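Cysteine protease-like VirA (Shigella flexneri, PDB 3EB8) is a secreted virulence effector required for bacterial entry into epithelial cells and for later spread within and between them, but despite its name is probably not a protease. Local coordinates at residues Ser303-Pro308 with Ile318-Thr323. Numbering follows the deposited sequence.
Sequences SSSILP and INKIET
Glu-322 rises from its strand and runs along it, past Ser-305 of the partner strand, to meet Ser-303 of that strand. Its CB lies 3.2 Å from Ser-305 OG; the two residues form a non-hydrogen-bonded antiparallel pair, their CA atoms 4.0 Å apart. With CG anti to the backbone N (chi1 166°), the next carbon stays beside the same hydroxyl, Glu-322 CG to Ser-305 OG being 3.4 Å, and the extended chain carries CD on toward Ser-303. There OE2 accepts a hydrogen bond from Ser-303 OG at 2.9 Å, the donor standing 46° above the carboxylate plane. The other oxygen, OE1, stays nearer Ser-305, 4.0 Å from its OG.

Five backbone hydrogen bonds define the ladder between 303-308 and 318-323. Ser-304 and Thr-323 exchange a reciprocal pair, as do Ile-306 and Ile-321; farther along, Asn-319 N donates to Pro-308 O. The segments run at 159° to each other, as antiparallel arms of the hairpin formed by strands 300-312 and 315-327. Strands 274-283 and 348-356 flank it, so the hairpin is interior to the large mixed sheet.

On the opposite face, Ile-306 and Ile-321 lie side by side, CG2 of the former 3.7 Å from CB of the latter. A water donates to Ser-304 O at 3.1 Å and is hydrogen-bonded to Thr-323 OG1, giving that carbonyl a second partner.

Lys-320 NZ bonds the carbonyls of Ala-116 and Cys-119 at the end of helix 110-118, yet remains 4.5 Å from Glu-322 OE1. Its charge, together with the Ser-303 hydroxyl, would be expected to favour the ionised form of the buried carboxylate.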
ATOM      1  N   SER A 303      -1.382  -0.688   5.690  1.00 47.31           N
ATOM      2  CA  SER A 303      -1.422  -0.338   4.287  1.00 44.50           C
ATOM      3  C   SER A 303      -0.710  -1.442   3.523  1.00 44.19           C
ATOM      4  O   SER A 303       0.502  -1.623   3.684  1.00 44.03           O
ATOM      5  CB  SER A 303      -0.710   0.981   4.037  1.00 49.15           C
ATOM      6  OG  SER A 303      -0.406   1.101   2.651  1.00 48.21           O
ATOM      7  N   SER A 304      -1.457  -2.183   2.706  1.00 44.21           N
ATOM      8  CA  SER A 304      -0.900  -3.295   1.941  1.00 43.97           C
ATOM      9  C   SER A 304      -0.992  -3.014   0.446  1.00 44.23           C
ATOM     10  O   SER A 304      -2.074  -3.039  -0.136  1.00 46.57           O
ATOM     11  CB  SER A 304      -1.644  -4.590   2.276  1.00 50.37           C
ATOM     12  OG  SER A 304      -1.043  -5.723   1.669  1.00 43.63           O
ATOM     13  N   SER A 305       0.143  -2.752  -0.184  1.00 44.19           N
ATOM     14  CA  SER A 305       0.140  -2.477  -1.611  1.00 44.42           C
ATOM     15  C   SER A 305       0.681  -3.639  -2.398  1.00 44.22           C
ATOM     16  O   SER A 305       1.752  -4.165  -2.098  1.00 63.37           O
ATOM     17  CB  SER A 305       0.953  -1.231  -1.905  1.00 44.64           C
ATOM     18  OG  SER A 305       0.361  -0.135  -1.247  1.00 47.43           O
ATOM     19  N   ILE A 306      -0.057  -4.044  -3.417  1.00 45.69           N
ATOM     20  CA  ILE A 306       0.466  -5.033  -4.332  1.00 44.32           C
ATOM     21  C   ILE A 306       0.968  -4.291  -5.588  1.00 49.32           C
ATOM     22  O   ILE A 306       0.475  -3.216  -5.911  1.00 51.58           O
ATOM     23  CB  ILE A 306      -0.582  -6.124  -4.629  1.00 47.31           C
ATOM     24  CG1 ILE A 306       0.095  -7.378  -5.191  1.00 93.28           C
ATOM     25  CG2 ILE A 306      -1.668  -5.613  -5.575  1.00 52.62           C
ATOM     26  CD1 ILE A 306      -0.796  -8.609  -5.214  1.00102.63           C
ATOM     27  N   LEU A 307       1.974  -4.834  -6.267  1.00 44.40           N
ATOM     28  CA  LEU A 307       2.609  -4.119  -7.376  1.00 44.59           C
ATOM     29  C   LEU A 307       2.667  -4.936  -8.663  1.00 45.65           C
ATOM     30  O   LEU A 307       3.761  -5.182  -9.180  1.00 46.29           O
ATOM     31  CB  LEU A 307       4.041  -3.685  -7.015  1.00 44.52           C
ATOM     32  CG  LEU A 307       4.346  -2.850  -5.760  1.00 52.91           C
ATOM     33  CD1 LEU A 307       5.859  -2.719  -5.537  1.00 45.85           C
ATOM     34  CD2 LEU A 307       3.718  -1.477  -5.829  1.00 44.87           C
ATOM     35  N   PRO A 308       1.505  -5.366  -9.186  1.00 44.87           N
ATOM     36  CA  PRO A 308       1.544  -6.152 -10.421  1.00 47.04           C
ATOM     37  C   PRO A 308       2.168  -5.341 -11.542  1.00 45.16           C
ATOM     38  O   PRO A 308       1.996  -4.136 -11.587  1.00 45.34           O
ATOM     39  CB  PRO A 308       0.057  -6.382 -10.737  1.00 45.44           C
ATOM     40  CG  PRO A 308      -0.648  -5.303  -9.971  1.00 45.58           C
ATOM     41  CD  PRO A 308       0.126  -5.197  -8.710  1.00 45.12           C
ATOM     42  N   ILE A 318       4.044  -0.440 -13.631  1.00 46.06           N
ATOM     43  CA  ILE A 318       3.419  -1.097 -12.491  1.00 45.80           C
ATOM     44  C   ILE A 318       2.021  -0.539 -12.242  1.00 46.07           C
ATOM     45  O   ILE A 318       1.781   0.653 -12.407  1.00 50.48           O
ATOM     46  CB  ILE A 318       4.255  -0.912 -11.202  1.00 46.13           C
ATOM     47  CG1 ILE A 318       5.488  -1.815 -11.208  1.00 45.40           C
ATOM     48  CG2 ILE A 318       3.414  -1.209  -9.974  1.00 47.36           C
ATOM     49  CD1 ILE A 318       6.573  -1.378 -10.223  1.00 45.45           C
ATOM     50  N   ASN A 319       1.092  -1.409 -11.865  1.00 49.20           N
ATOM     51  CA  ASN A 319      -0.202  -0.976 -11.374  1.00 46.31           C
ATOM     52  C   ASN A 319      -0.210  -1.133  -9.862  1.00 47.43           C
ATOM     53  O   ASN A 319      -0.359  -2.238  -9.342  1.00 45.76           O
ATOM     54  CB  ASN A 319      -1.313  -1.797 -12.025  1.00 46.64           C
ATOM     55  CG  ASN A 319      -2.698  -1.501 -11.441  1.00 54.46           C
ATOM     56  OD1 ASN A 319      -2.948  -0.426 -10.886  1.00 50.71           O
ATOM     57  ND2 ASN A 319      -3.605  -2.467 -11.575  1.00 47.38           N
ATOM     58  N   LYS A 320      -0.008  -0.027  -9.156  1.00 46.08           N
ATOM     59  CA  LYS A 320      -0.081  -0.053  -7.711  1.00 45.86           C
ATOM     60  C   LYS A 320      -1.533  -0.170  -7.238  1.00 51.59           C
ATOM     61  O   LYS A 320      -2.373   0.677  -7.531  1.00 46.61           O
ATOM     62  CB  LYS A 320       0.569   1.184  -7.118  1.00 45.97           C
ATOM     63  CG  LYS A 320       0.611   1.206  -5.606  1.00 45.77           C
ATOM     64  CD  LYS A 320       1.260   2.494  -5.177  1.00 49.33           C
ATOM     65  CE  LYS A 320       1.329   2.650  -3.690  1.00 45.94           C
ATOM     66  NZ  LYS A 320       2.251   3.802  -3.388  1.00 46.30           N
ATOM     67  N   ILE A 321      -1.826  -1.240  -6.519  1.00 45.85           N
ATOM     68  CA  ILE A 321      -3.130  -1.403  -5.918  1.00 46.14           C
ATOM     69  C   ILE A 321      -2.887  -1.430  -4.437  1.00 45.78           C
ATOM     70  O   ILE A 321      -2.232  -2.337  -3.940  1.00 45.32           O
ATOM     71  CB  ILE A 321      -3.780  -2.730  -6.340  1.00 48.37           C
ATOM     72  CG1 ILE A 321      -3.896  -2.807  -7.856  1.00 46.62           C
ATOM     73  CG2 ILE A 321      -5.131  -2.897  -5.692  1.00 46.69           C
ATOM     74  CD1 ILE A 321      -4.524  -4.083  -8.330  1.00 62.37           C
ATOM     75  N   GLU A 322      -3.388  -0.428  -3.731  1.00 46.03           N
ATOM     76  CA  GLU A 322      -3.199  -0.354  -2.300  1.00 45.74           C
ATOM     77  C   GLU A 322      -4.506  -0.554  -1.534  1.00 53.14           C
ATOM     78  O   GLU A 322      -5.545   0.016  -1.890  1.00 47.81           O
ATOM     79  CB  GLU A 322      -2.588   0.991  -1.932  1.00 45.85           C
ATOM     80  CG  GLU A 322      -2.637   1.336  -0.459  1.00 45.76           C
ATOM     81  CD  GLU A 322      -1.955   2.658  -0.182  1.00 52.07           C
ATOM     82  OE1 GLU A 322      -1.606   3.357  -1.152  1.00 55.66           O
ATOM     83  OE2 GLU A 322      -1.749   3.007   0.994  1.00 52.51           O
ATOM     84  N   THR A 323      -4.451  -1.372  -0.485  1.00 45.64           N
ATOM     85  CA  THR A 323      -5.559  -1.514   0.434  1.00 45.87           C
ATOM     86  C   THR A 323      -5.115  -1.131   1.830  1.00 48.71           C
ATOM     87  O   THR A 323      -4.086  -1.603   2.311  1.00 49.64           O
ATOM     88  CB  THR A 323      -6.053  -2.940   0.501  1.00 57.86           C
ATOM     89  OG1 THR A 323      -6.141  -3.472  -0.823  1.00 54.93           O
ATOM     90  CG2 THR A 323      -7.422  -3.001   1.203  1.00 46.33           C
TER
HETATM   91  O   HOH W   1      -3.971  -4.463  -2.110  1.00 41.56           O